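Local coordinates for protein LbaCas13a H328A (C2c2) (Lachnospiraceae bacterium NK4A179, PDB 5WLH) that binds a CRISPR guide RNA and probably uses it to recognise and cleave target RNA, as a Cas13a (C2c2) nuclease, at residues A[36-41]-A[936-941]; A[119-124]-A[135-140]; A[199-204]-A[214-219]; A[340-345]-A[365-370]. All blocks are in the same frame, centred on the assembly; numbering follows the deposited sequence.

Overall arrangement
From the N terminus, the second strand of the antiparallel hairpin 22-28/33-39 carries contact 1, which pairs residues 36-41 with the end of helix 915-941 and so closes a loop of nearly 900 residues. The other three contacts are nested inside that loop and follow one another in series. Contact 2 folds the loop after helix 115-130 back onto that helix; contact 3 does the same with helix 193-206 and the start of helix 218-230. These two touch through Ser136 and Gln219. Contact 4 lays residues 340-345 along helix 357-388, its nearest atoms about 9 Å from contact 3 and about 28 Å from contact 1.

Contact 1: residues A[36-41]-A[936-941]; sequences ILYNDP and YRRASE
Strand 36-39 and the last turns of helix 915-941 run at 105° to each other, with Asp40 nearest Arg938. Here Asp40, Arg937 and Glu941 form a salt-bridge network that ties the N-terminal beta hairpin to a helix almost 900 residues away. Arg937 grips the Asp40 carboxylate end-on, the two flat groups nearly coplanar. NH1 of Arg937 reaches Asp40 OD1 at 2.7 Å, tilted from the guanidinium plane; NH2 of Arg937 gives Asp40 OD2 an almost straight bond of 3.1 Å on its syn lone pair. The Arg937 chain leaves the helix extended and bends at chi3 (69°), which turns its guanidinium back to the acid. Its NH2 also pairs with Asp934, which Arg938 NE shares.

Glu941 crosses Asp40 at about a right angle, and its OE2 comes within 2.5 Å of Asp40 OD1, so one acid probably holds a proton there. Arg937 NH1 also forms a salt bridge with Glu941 OE1, 3.6 Å away, and its charge probably eases the crowding of the two acids. Glu941 OE1 accepts a bond from the backbone N of Ser42. The same residue's OE2 lies at the edge of the Tyr38 ring. Arg938, held by Asp934 and Glu490, also packs on an adenine base of the bound RNA; its NH1 donates to Tyr38 OH, 3.2 Å away and near the guanidinium plane.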
loop_
_atom_site.group_PDB
_atom_site.type_symbol
_atom_site.label_atom_id
_atom_site.label_comp_id
_atom_site.label_asym_id
_atom_site.label_seq_id
_atom_site.Cartn_x
_atom_site.Cartn_y
_atom_site.Cartn_z
ATOM N N ILE A 36 24.008 9.172 6.531
ATOM C CA ILE A 36 24.137 9.662 7.896
ATOM C C ILE A 36 23.238 8.870 8.821
ATOM O O ILE A 36 22.210 8.315 8.419
ATOM C CB ILE A 36 23.810 11.168 8.018
ATOM C CG1 ILE A 36 22.349 11.436 7.619
ATOM C CG2 ILE A 36 24.786 11.957 7.220
ATOM C CD1 ILE A 36 21.775 12.740 8.200
ATOM N N LEU A 37 23.646 8.819 10.085
ATOM C CA LEU A 37 22.802 8.386 11.183
ATOM C C LEU A 37 22.355 9.611 11.953
ATOM O O LEU A 37 23.152 10.522 12.201
ATOM C CB LEU A 37 23.550 7.453 12.145
ATOM C CG LEU A 37 23.821 6.010 11.765
ATOM C CD1 LEU A 37 24.360 5.288 13.011
ATOM C CD2 LEU A 37 22.527 5.374 11.308
ATOM N N TYR A 38 21.090 9.637 12.331
ATOM C CA TYR A 38 20.605 10.741 13.141
ATOM C C TYR A 38 19.577 10.273 14.147
ATOM O O TYR A 38 18.787 9.357 13.895
ATOM C CB TYR A 38 20.029 11.874 12.290
ATOM C CG TYR A 38 18.781 11.561 11.470
ATOM C CD1 TYR A 38 18.862 10.869 10.277
ATOM C CD2 TYR A 38 17.534 12.042 11.872
ATOM C CE1 TYR A 38 17.717 10.631 9.506
ATOM C CE2 TYR A 38 16.394 11.823 11.111
ATOM C CZ TYR A 38 16.495 11.110 9.932
ATOM O OH TYR A 38 15.361 10.886 9.175
ATOM N N ASN A 39 19.613 10.919 15.301
ATOM C CA ASN A 39 18.676 10.645 16.375
ATOM C C ASN A 39 17.387 11.414 16.148
ATOM O O ASN A 39 17.406 12.573 15.726
ATOM C CB ASN A 39 19.302 11.020 17.716
ATOM C CG ASN A 39 20.723 10.489 17.847
ATOM O OD1 ASN A 39 20.928 9.279 17.991
ATOM N ND2 ASN A 39 21.715 11.386 17.767
ATOM N N ASP A 40 16.261 10.752 16.404
ATOM C CA ASP A 40 14.972 11.333 16.081
ATOM C C ASP A 40 13.960 10.982 17.163
ATOM O O ASP A 40 13.847 9.805 17.527
ATOM C CB ASP A 40 14.501 10.815 14.726
ATOM C CG ASP A 40 13.256 11.526 14.237
ATOM O OD1 ASP A 40 13.276 12.770 14.178
ATOM O OD2 ASP A 40 12.257 10.843 13.917
ATOM N N PRO A 41 13.214 11.959 17.702
ATOM C CA PRO A 41 13.324 13.391 17.427
ATOM C C PRO A 41 14.500 14.029 18.169
ATOM O O PRO A 41 14.852 13.623 19.281
ATOM C CB PRO A 41 11.995 13.945 17.941
ATOM C CG PRO A 41 11.639 13.042 19.071
ATOM C CD PRO A 41 12.190 11.677 18.730
ATOM N N TYR A 936 10.053 17.448 6.493
ATOM C CA TYR A 936 10.707 18.726 6.715
ATOM C C TYR A 936 11.262 18.799 8.129
ATOM O O TYR A 936 12.338 19.363 8.355
ATOM C CB TYR A 936 9.725 19.853 6.446
ATOM C CG TYR A 936 9.582 20.134 4.963
ATOM C CD1 TYR A 936 10.685 20.494 4.195
ATOM C CD2 TYR A 936 8.359 20.008 4.328
ATOM C CE1 TYR A 936 10.562 20.737 2.839
ATOM C CE2 TYR A 936 8.227 20.258 2.967
ATOM C CZ TYR A 936 9.326 20.616 2.235
ATOM O OH TYR A 936 9.200 20.864 0.890
ATOM N N ARG A 937 10.530 18.236 9.090
ATOM C CA ARG A 937 11.007 18.192 10.467
ATOM C C ARG A 937 12.350 17.478 10.553
ATOM O O ARG A 937 13.291 17.964 11.194
ATOM C CB ARG A 937 9.971 17.484 11.339
ATOM C CG ARG A 937 10.341 17.354 12.799
ATOM C CD ARG A 937 9.283 16.501 13.524
ATOM N NE ARG A 937 9.309 15.094 13.128
ATOM C CZ ARG A 937 10.226 14.210 13.511
ATOM N NH1 ARG A 937 11.224 14.577 14.312
ATOM N NH2 ARG A 937 10.159 12.956 13.080
ATOM N N ARG A 938 12.452 16.310 9.914
ATOM C CA ARG A 938 13.676 15.525 9.987
ATOM C C ARG A 938 14.782 16.130 9.134
ATOM O O ARG A 938 15.947 16.132 9.545
ATOM C CB ARG A 938 13.386 14.069 9.594
ATOM C CG ARG A 938 12.580 13.318 10.673
ATOM C CD ARG A 938 12.338 11.850 10.300
ATOM N NE ARG A 938 11.234 11.719 9.341
ATOM C CZ ARG A 938 11.401 11.490 8.042
ATOM N NH1 ARG A 938 12.619 11.378 7.541
ATOM N NH2 ARG A 938 10.346 11.383 7.237
ATOM N N ALA A 939 14.437 16.686 7.965
ATOM C CA ALA A 939 15.429 17.438 7.201
ATOM C C ALA A 939 15.970 18.594 8.033
ATOM O O ALA A 939 17.182 18.825 8.079
ATOM C CB ALA A 939 14.821 17.959 5.897
ATOM N N SER A 940 15.081 19.292 8.738
ATOM C CA SER A 940 15.496 20.452 9.522
ATOM C C SER A 940 16.438 20.045 10.647
ATOM O O SER A 940 17.509 20.642 10.816
ATOM C CB SER A 940 14.265 21.189 10.056
ATOM O OG SER A 940 14.614 22.213 10.981
ATOM N N GLU A 941 16.092 18.985 11.385
ATOM C CA GLU A 941 16.882 18.620 12.561
ATOM C C GLU A 941 18.254 18.093 12.177
ATOM O O GLU A 941 19.191 18.218 12.968
ATOM C CB GLU A 941 16.139 17.599 13.428
ATOM C CG GLU A 941 16.304 16.151 12.986
ATOM C CD GLU A 941 15.316 15.207 13.666
ATOM O OE1 GLU A 941 14.652 15.605 14.642
ATOM O OE2 GLU A 941 15.216 14.056 13.211
#

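Contact 2: residues A[119-124]-A[135-140]; sequences EKYAEL and GSPAFE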
loop_
_atom_site.group_PDB
_atom_site.type_symbol
_atom_site.label_atom_id
_atom_site.label_comp_id
_atom_site.label_asym_id
_atom_site.label_seq_id
_atom_site.Cartn_x
_atom_site.Cartn_y
_atom_site.Cartn_z
ATOM N N GLU A 119 39.598 -10.942 22.073
ATOM C CA GLU A 119 39.058 -10.116 20.994
ATOM C C GLU A 119 40.070 -9.951 19.870
ATOM O O GLU A 119 39.705 -9.995 18.690
ATOM C CB GLU A 119 38.628 -8.746 21.515
ATOM C CG GLU A 119 38.007 -7.871 20.423
ATOM C CD GLU A 119 37.938 -6.401 20.795
ATOM O OE1 GLU A 119 36.929 -5.747 20.447
ATOM O OE2 GLU A 119 38.890 -5.900 21.437
ATOM N N LYS A 120 41.344 -9.747 20.217
ATOM C CA LYS A 120 42.384 -9.641 19.202
ATOM C C LYS A 120 42.535 -10.946 18.429
ATOM O O LYS A 120 42.729 -10.934 17.208
ATOM C CB LYS A 120 43.707 -9.240 19.851
ATOM C CG LYS A 120 44.913 -9.399 18.948
ATOM C CD LYS A 120 45.029 -8.247 17.971
ATOM C CE LYS A 120 46.488 -7.970 17.653
ATOM N NZ LYS A 120 47.320 -7.952 18.891
ATOM N N TYR A 121 42.459 -12.083 19.129
ATOM C CA TYR A 121 42.406 -13.384 18.470
ATOM C C TYR A 121 41.279 -13.441 17.446
ATOM O O TYR A 121 41.467 -13.903 16.315
ATOM C CB TYR A 121 42.207 -14.473 19.524
ATOM C CG TYR A 121 42.121 -15.879 18.982
ATOM C CD1 TYR A 121 40.910 -16.416 18.539
ATOM C CD2 TYR A 121 43.248 -16.684 18.943
ATOM C CE1 TYR A 121 40.843 -17.708 18.051
ATOM C CE2 TYR A 121 43.187 -17.977 18.475
ATOM C CZ TYR A 121 41.997 -18.483 18.027
ATOM O OH TYR A 121 41.979 -19.772 17.564
ATOM N N ALA A 122 40.085 -13.014 17.853
ATOM C CA ALA A 122 38.942 -13.016 16.949
ATOM C C ALA A 122 39.205 -12.143 15.729
ATOM O O ALA A 122 38.857 -12.516 14.603
ATOM C CB ALA A 122 37.700 -12.541 17.694
ATOM N N GLU A 123 39.817 -10.976 15.935
ATOM C CA GLU A 123 40.162 -10.103 14.814
ATOM C C GLU A 123 41.107 -10.804 13.852
ATOM O O GLU A 123 40.883 -10.822 12.633
ATOM C CB GLU A 123 40.799 -8.808 15.327
ATOM C CG GLU A 123 39.910 -7.975 16.224
ATOM C CD GLU A 123 38.974 -7.087 15.444
ATOM O OE1 GLU A 123 39.152 -6.976 14.208
ATOM O OE2 GLU A 123 38.070 -6.490 16.063
ATOM N N LEU A 124 42.176 -11.395 14.386
ATOM C CA LEU A 124 43.137 -12.079 13.530
ATOM C C LEU A 124 42.544 -13.331 12.895
ATOM O O LEU A 124 42.935 -13.690 11.779
ATOM C CB LEU A 124 44.393 -12.430 14.324
ATOM C CG LEU A 124 45.205 -11.229 14.816
ATOM C CD1 LEU A 124 46.569 -11.680 15.325
ATOM C CD2 LEU A 124 45.349 -10.167 13.719
ATOM N N GLY A 135 44.779 -21.385 9.131
ATOM C CA GLY A 135 45.004 -21.757 10.509
ATOM C C GLY A 135 44.509 -20.704 11.493
ATOM O O GLY A 135 44.364 -19.514 11.176
ATOM N N SER A 136 44.248 -21.178 12.711
ATOM C CA SER A 136 43.891 -20.308 13.817
ATOM C C SER A 136 45.098 -19.476 14.228
ATOM O O SER A 136 46.234 -19.947 14.164
ATOM C CB SER A 136 43.413 -21.122 15.017
ATOM O OG SER A 136 42.465 -22.106 14.646
ATOM N N PRO A 137 44.878 -18.238 14.649
ATOM C CA PRO A 137 45.990 -17.424 15.137
ATOM C C PRO A 137 46.555 -18.015 16.415
ATOM O O PRO A 137 45.895 -18.775 17.126
ATOM C CB PRO A 137 45.353 -16.056 15.396
ATOM C CG PRO A 137 43.902 -16.309 15.494
ATOM C CD PRO A 137 43.599 -17.512 14.669
ATOM N N ALA A 138 47.807 -17.662 16.687
ATOM C CA ALA A 138 48.476 -18.019 17.932
ATOM C C ALA A 138 48.413 -16.835 18.889
ATOM O O ALA A 138 48.600 -15.683 18.482
ATOM C CB ALA A 138 49.931 -18.418 17.684
ATOM N N PHE A 139 48.142 -17.117 20.160
ATOM C CA PHE A 139 47.946 -16.022 21.104
ATOM C C PHE A 139 49.217 -15.210 21.342
ATOM O O PHE A 139 49.126 -14.070 21.813
ATOM C CB PHE A 139 47.399 -16.570 22.419
ATOM C CG PHE A 139 45.909 -16.753 22.419
ATOM C CD1 PHE A 139 45.066 -15.665 22.567
ATOM C CD2 PHE A 139 45.352 -18.009 22.248
ATOM C CE1 PHE A 139 43.691 -15.827 22.567
ATOM C CE2 PHE A 139 43.982 -18.178 22.246
ATOM C CZ PHE A 139 43.146 -17.081 22.406
ATOM N N GLU A 140 50.392 -15.757 21.006
ATOM C CA GLU A 140 51.637 -15.005 21.153
ATOM C C GLU A 140 51.609 -13.699 20.368
ATOM O O GLU A 140 52.236 -12.714 20.777
ATOM C CB GLU A 140 52.823 -15.860 20.706
ATOM C CG GLU A 140 53.220 -16.936 21.697
ATOM C CD GLU A 140 52.351 -18.176 21.604
ATOM O OE1 GLU A 140 52.634 -19.143 22.341
ATOM O OE2 GLU A 140 51.391 -18.189 20.799
#
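The rings of Tyr121 and Phe139 lie in an offset stack, planes only 17° apart and centroids 4.6 Å from each other. Contact is made at the rim: CD2 of Tyr121 sits over a face of Phe139, 3.5 Å from CZ of Phe139, while Tyr121 CB rests near CE1 of the same ring. Pro137 comes from the opposite side of the Tyr121 ring, its CG over the face in a CH-pi contact, 3.6 Å from the centroid of the Tyr121 ring and 19° off the ring normal. With CG of Tyr121 anti to the backbone N (chi1 179°), the ring projects from helix 115-130 between Pro137 and Phe139. Its CE2 also lies 3.1 Å from Pro137 O. One turn further along, Leu124 extends the apolar patch, its CB 3.9 Å from Pro137 CB.

The contact is a fold-back in which the loop after helix 115-130 returns along that helix before helix 146-155 begins. Phe139 also packs on Ala149 and Leu152 of the latter, and Leu227 of helix 218-230 touches Tyr121. At the polar end, Tyr121 OH lies 3.2 Å from Ser136 CB, and both Tyr121 OH and Ser136 OG bond to the carboxylate of Asp224. Attraction within the contact is probably mostly dispersion and CH-pi, whereas Asp224 satisfies the hydroxyl of the buried tyrosine and links helix and loop to helix 218-230.

Contact 3: residues A[199-204]-A[214-219]; sequences LKKLLM and PDIDVQ
Helix 193-206 meets the loop 214-217 and the first residues of helix 218-230, the backbones coming nearest at Leu202 and Val218, whose CA atoms are 6.2 Å apart. Two consecutive helices are joined by a loop that folds back on the first.

Lys201 reaches from the helix to the loop backbone. Its chain is extended throughout, with CG anti to the backbone N (chi1 179°), and this length carries the ammonium to the main chain. There NZ of Lys201 donates to Ile216 O at 2.6 Å, a short bond with a C=O...donor angle of 159°, the nitrogen lying 17° from the carbonyl plane. A second carbonyl, that of Asp213, also accepts from NZ, so the ammonium is gripped by two main-chain oxygens and pins the loop ahead of the helix.

The aliphatic part of the same lysine is used as well: its CG lies 3.6 Å from Val218 CG2, the two side chains crossing at a slant. The other methyl of Val218 turns to Leu202, where CG1 of Val218 meets Leu202 CB at 4.0 Å and CD1 of that leucine at nearly the same distance. Leu202 packs further on Ile162 and Ile165 of helix 158-166 and on Phe222.

At the mouth of the second helix Asp217 is the N-cap, its OD2 accepting from the backbone N of Arg220. The chemistry is thus divided: valine and leucine close the buried side, while a positive charge probably draws its stability from carbonyl dipoles of the loop.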
loop_
_atom_site.group_PDB
_atom_site.type_symbol
_atom_site.label_atom_id
_atom_site.label_comp_id
_atom_site.label_asym_id
_atom_site.label_seq_id
_atom_site.Cartn_x
_atom_site.Cartn_y
_atom_site.Cartn_z
ATOM N N LEU A 199 29.913 -27.396 14.392
ATOM C CA LEU A 199 29.174 -27.561 15.637
ATOM C C LEU A 199 28.676 -28.989 15.793
ATOM O O LEU A 199 28.780 -29.576 16.876
ATOM C CB LEU A 199 28.004 -26.582 15.668
ATOM C CG LEU A 199 27.058 -26.710 16.853
ATOM C CD1 LEU A 199 27.845 -26.687 18.168
ATOM C CD2 LEU A 199 26.075 -25.554 16.785
ATOM N N LYS A 200 28.127 -29.562 14.723
ATOM C CA LYS A 200 27.667 -30.942 14.801
ATOM C C LYS A 200 28.805 -31.881 15.190
ATOM O O LYS A 200 28.634 -32.755 16.044
ATOM C CB LYS A 200 27.060 -31.376 13.474
ATOM C CG LYS A 200 26.795 -32.874 13.451
ATOM C CD LYS A 200 25.615 -33.238 12.602
ATOM C CE LYS A 200 25.223 -34.687 12.859
ATOM N NZ LYS A 200 24.201 -35.119 11.881
ATOM N N LYS A 201 29.971 -31.704 14.574
ATOM C CA LYS A 201 31.122 -32.547 14.882
ATOM C C LYS A 201 31.521 -32.405 16.341
ATOM O O LYS A 201 31.801 -33.398 17.024
ATOM C CB LYS A 201 32.286 -32.165 13.970
ATOM C CG LYS A 201 33.587 -32.925 14.178
ATOM C CD LYS A 201 34.431 -32.842 12.890
ATOM C CE LYS A 201 35.785 -33.540 13.036
ATOM N NZ LYS A 201 36.660 -33.299 11.836
ATOM N N LEU A 202 31.526 -31.168 16.834
ATOM C CA LEU A 202 31.819 -30.911 18.236
ATOM C C LEU A 202 30.805 -31.588 19.150
ATOM O O LEU A 202 31.183 -32.208 20.152
ATOM C CB LEU A 202 31.832 -29.404 18.474
ATOM C CG LEU A 202 31.814 -28.904 19.910
ATOM C CD1 LEU A 202 33.116 -29.224 20.541
ATOM C CD2 LEU A 202 31.581 -27.397 19.922
ATOM N N LEU A 203 29.515 -31.490 18.822
ATOM C CA LEU A 203 28.491 -32.077 19.685
ATOM C C LEU A 203 28.545 -33.598 19.659
ATOM O O LEU A 203 28.290 -34.253 20.677
ATOM C CB LEU A 203 27.105 -31.594 19.264
ATOM C CG LEU A 203 26.846 -30.129 19.614
ATOM C CD1 LEU A 203 25.588 -29.634 18.911
ATOM C CD2 LEU A 203 26.724 -29.986 21.127
ATOM N N MET A 204 28.842 -34.184 18.498
ATOM C CA MET A 204 28.976 -35.638 18.445
ATOM C C MET A 204 30.172 -36.108 19.263
ATOM O O MET A 204 30.089 -37.126 19.967
ATOM C CB MET A 204 29.077 -36.108 16.993
ATOM C CG MET A 204 27.799 -35.857 16.178
ATOM S SD MET A 204 26.396 -36.926 16.578
ATOM C CE MET A 204 26.887 -38.457 15.766
ATOM N N PRO A 214 35.574 -35.370 7.916
ATOM C CA PRO A 214 37.025 -35.100 7.886
ATOM C C PRO A 214 37.409 -33.737 7.315
ATOM O O PRO A 214 38.438 -33.189 7.722
ATOM C CB PRO A 214 37.584 -36.255 7.032
ATOM C CG PRO A 214 36.377 -36.863 6.319
ATOM C CD PRO A 214 35.199 -36.605 7.200
ATOM N N ASP A 215 36.624 -33.168 6.399
ATOM C CA ASP A 215 36.959 -31.873 5.814
ATOM C C ASP A 215 36.709 -30.709 6.771
ATOM O O ASP A 215 37.095 -29.574 6.468
ATOM C CB ASP A 215 36.164 -31.667 4.520
ATOM C CG ASP A 215 36.568 -30.412 3.776
ATOM O OD1 ASP A 215 37.785 -30.126 3.712
ATOM O OD2 ASP A 215 35.672 -29.701 3.270
ATOM N N ILE A 216 36.108 -30.970 7.924
ATOM C CA ILE A 216 35.697 -29.935 8.865
ATOM C C ILE A 216 36.642 -29.954 10.057
ATOM O O ILE A 216 36.947 -31.022 10.604
ATOM C CB ILE A 216 34.241 -30.145 9.308
ATOM C CG1 ILE A 216 33.287 -29.863 8.146
ATOM C CG2 ILE A 216 33.906 -29.274 10.514
ATOM C CD1 ILE A 216 33.187 -28.417 7.783
ATOM N N ASP A 217 37.100 -28.771 10.459
ATOM C CA ASP A 217 37.942 -28.596 11.635
ATOM C C ASP A 217 37.131 -27.861 12.694
ATOM O O ASP A 217 36.728 -26.714 12.474
ATOM C CB ASP A 217 39.198 -27.808 11.281
ATOM C CG ASP A 217 40.151 -27.679 12.442
ATOM O OD1 ASP A 217 40.920 -28.634 12.684
ATOM O OD2 ASP A 217 40.134 -26.627 13.109
ATOM N N VAL A 218 36.904 -28.509 13.842
ATOM C CA VAL A 218 36.063 -27.891 14.868
ATOM C C VAL A 218 36.640 -26.548 15.299
ATOM O O VAL A 218 35.910 -25.557 15.437
ATOM C CB VAL A 218 35.878 -28.841 16.065
ATOM C CG1 VAL A 218 35.375 -28.054 17.274
ATOM C CG2 VAL A 218 34.900 -29.942 15.713
ATOM N N GLN A 219 37.957 -26.486 15.493
ATOM C CA GLN A 219 38.575 -25.249 15.958
ATOM C C GLN A 219 38.380 -24.115 14.952
ATOM O O GLN A 219 37.932 -23.021 15.310
ATOM C CB GLN A 219 40.064 -25.472 16.223
ATOM C CG GLN A 219 40.739 -24.241 16.794
ATOM C CD GLN A 219 40.295 -23.981 18.217
ATOM O OE1 GLN A 219 40.389 -24.865 19.077
ATOM N NE2 GLN A 219 39.763 -22.789 18.469
#

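Contact 4: residues A[340-345]-A[365-370]; sequences EFIKLP and NTVKEL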
loop_
_atom_site.group_PDB
_atom_site.type_symbol
_atom_site.label_atom_id
_atom_site.label_comp_id
_atom_site.label_asym_id
_atom_site.label_seq_id
_atom_site.Cartn_x
_atom_site.Cartn_y
_atom_site.Cartn_z
ATOM N N GLU A 340 17.437 -30.987 -14.515
ATOM C CA GLU A 340 17.350 -30.689 -13.094
ATOM C C GLU A 340 18.565 -29.870 -12.685
ATOM O O GLU A 340 19.695 -30.220 -13.031
ATOM C CB GLU A 340 17.270 -31.978 -12.272
ATOM C CG GLU A 340 16.169 -32.905 -12.732
ATOM C CD GLU A 340 15.844 -33.976 -11.713
ATOM O OE1 GLU A 340 16.677 -34.216 -10.809
ATOM O OE2 GLU A 340 14.752 -34.579 -11.821
ATOM N N PHE A 341 18.331 -28.764 -11.965
ATOM C CA PHE A 341 19.448 -27.951 -11.490
ATOM C C PHE A 341 20.185 -28.633 -10.345
ATOM O O PHE A 341 21.422 -28.627 -10.301
ATOM C CB PHE A 341 18.935 -26.572 -11.053
ATOM C CG PHE A 341 20.023 -25.580 -10.714
ATOM C CD1 PHE A 341 20.818 -25.044 -11.705
ATOM C CD2 PHE A 341 20.210 -25.158 -9.403
ATOM C CE1 PHE A 341 21.799 -24.124 -11.406
ATOM C CE2 PHE A 341 21.187 -24.220 -9.093
ATOM C CZ PHE A 341 21.982 -23.702 -10.103
ATOM N N ILE A 342 19.435 -29.200 -9.401
ATOM C CA ILE A 342 19.949 -30.007 -8.304
ATOM C C ILE A 342 19.099 -31.265 -8.209
ATOM O O ILE A 342 17.961 -31.317 -8.679
ATOM C CB ILE A 342 19.915 -29.274 -6.944
ATOM C CG1 ILE A 342 18.503 -28.754 -6.651
ATOM C CG2 ILE A 342 20.923 -28.146 -6.908
ATOM C CD1 ILE A 342 18.347 -28.286 -5.222
ATOM N N LYS A 343 19.669 -32.288 -7.587
ATOM C CA LYS A 343 18.920 -33.495 -7.267
ATOM C C LYS A 343 18.231 -33.288 -5.919
ATOM O O LYS A 343 18.890 -33.047 -4.903
ATOM C CB LYS A 343 19.841 -34.722 -7.271
ATOM C CG LYS A 343 20.986 -34.702 -6.248
ATOM C CD LYS A 343 20.597 -35.428 -4.956
ATOM C CE LYS A 343 21.401 -34.914 -3.774
ATOM N NZ LYS A 343 20.642 -35.111 -2.512
ATOM N N LEU A 344 16.920 -33.336 -5.917
ATOM C CA LEU A 344 16.256 -33.153 -4.636
ATOM C C LEU A 344 16.336 -34.439 -3.810
ATOM O O LEU A 344 16.175 -35.533 -4.352
ATOM C CB LEU A 344 14.801 -32.765 -4.848
ATOM C CG LEU A 344 14.608 -31.379 -5.467
ATOM C CD1 LEU A 344 13.142 -31.117 -5.675
ATOM C CD2 LEU A 344 15.232 -30.330 -4.566
ATOM N N PRO A 345 16.606 -34.338 -2.509
ATOM C CA PRO A 345 16.470 -35.512 -1.637
ATOM C C PRO A 345 15.028 -36.003 -1.624
ATOM O O PRO A 345 14.092 -35.262 -1.926
ATOM C CB PRO A 345 16.891 -34.989 -0.255
ATOM C CG PRO A 345 17.562 -33.659 -0.514
ATOM C CD PRO A 345 16.958 -33.122 -1.759
ATOM N N ASN A 365 16.943 -27.071 4.592
ATOM C CA ASN A 365 18.298 -26.554 4.752
ATOM C C ASN A 365 19.271 -27.311 3.868
ATOM O O ASN A 365 20.184 -26.716 3.283
ATOM C CB ASN A 365 18.733 -26.636 6.217
ATOM C CG ASN A 365 18.075 -25.586 7.076
ATOM O OD1 ASN A 365 17.439 -24.661 6.561
ATOM N ND2 ASN A 365 18.234 -25.707 8.398
ATOM N N THR A 366 19.088 -28.627 3.754
ATOM C CA THR A 366 19.905 -29.404 2.839
ATOM C C THR A 366 19.690 -28.951 1.405
ATOM O O THR A 366 20.647 -28.853 0.627
ATOM C CB THR A 366 19.583 -30.890 2.984
ATOM O OG1 THR A 366 19.971 -31.322 4.293
ATOM C CG2 THR A 366 20.309 -31.712 1.918
ATOM N N VAL A 367 18.437 -28.666 1.038
ATOM C CA VAL A 367 18.155 -28.223 -0.325
ATOM C C VAL A 367 18.767 -26.847 -0.576
ATOM O O VAL A 367 19.321 -26.594 -1.649
ATOM C CB VAL A 367 16.635 -28.234 -0.596
ATOM C CG1 VAL A 367 16.300 -27.502 -1.911
ATOM C CG2 VAL A 367 16.110 -29.664 -0.659
ATOM N N LYS A 368 18.699 -25.945 0.407
ATOM C CA LYS A 368 19.299 -24.627 0.204
ATOM C C LYS A 368 20.798 -24.745 -0.001
ATOM O O LYS A 368 21.369 -24.058 -0.856
ATOM C CB LYS A 368 19.005 -23.704 1.379
ATOM C CG LYS A 368 17.570 -23.229 1.447
ATOM C CD LYS A 368 17.445 -22.160 2.525
ATOM C CE LYS A 368 16.003 -21.822 2.803
ATOM N NZ LYS A 368 15.886 -20.960 4.001
ATOM N N GLU A 369 21.455 -25.637 0.748
ATOM C CA GLU A 369 22.892 -25.793 0.550
ATOM C C GLU A 369 23.196 -26.429 -0.801
ATOM O O GLU A 369 24.203 -26.085 -1.425
ATOM C CB GLU A 369 23.515 -26.599 1.698
ATOM C CG GLU A 369 25.024 -26.342 1.872
ATOM C CD GLU A 369 25.417 -24.856 1.779
ATOM O OE1 GLU A 369 26.364 -24.533 1.016
ATOM O OE2 GLU A 369 24.788 -24.017 2.466
ATOM N N LEU A 370 22.317 -27.311 -1.288
ATOM C CA LEU A 370 22.474 -27.874 -2.627
ATOM C C LEU A 370 22.386 -26.793 -3.696
ATOM O O LEU A 370 23.203 -26.750 -4.624
ATOM C CB LEU A 370 21.411 -28.933 -2.880
ATOM C CG LEU A 370 21.625 -30.278 -2.174
ATOM C CD1 LEU A 370 20.398 -31.140 -2.334
ATOM C CD2 LEU A 370 22.848 -30.964 -2.773
#
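Ile342 holds CG1 between its backbone N and carbonyl carbon (chi1 54°), and chi2 near 168° extends the chain so that CD1 reaches helix 357-388. There it meets two side chains one turn apart, lying 3.9 Å from Leu370 CB and 4.0 Å from Val367 CG1. The remaining branch, CG2 of Ile342, rests 3.5 Å from the carbonyl O of Leu370. On the helix Leu370 keeps CG anti to the carbonyl carbon (chi1 -75°), which sets CG toward the loop, where CD1 packs 3.5 Å from Lys343 O and meets Pro345 CD head-on at 4.0 Å. The outer end of the Lys343 chain, NZ and CE, crosses the same leucine at about a right angle.

Val367 is the other hub. Its CG1 also meets Leu344 CD2, and its CG2 takes Pro345 CD at 3.7 Å, so the two methyls of one valine serve three loop residues. Thr366 adds its CG2 beside the proline ring.

Here helix 357-388 returns past the irregular segment 340-345 in the opposite sense. Val422 touches both Leu344 and Val367, while Phe341 turns to Tyr371 and Gln374 further along the helix and Pro345 O accepts from Arg363. The join is mainly apolar, made by branched methyls and a proline ring, consistent with van der Waals packing, partly buried, holding the loop, and with polar anchoring left to neighbours such as Arg363.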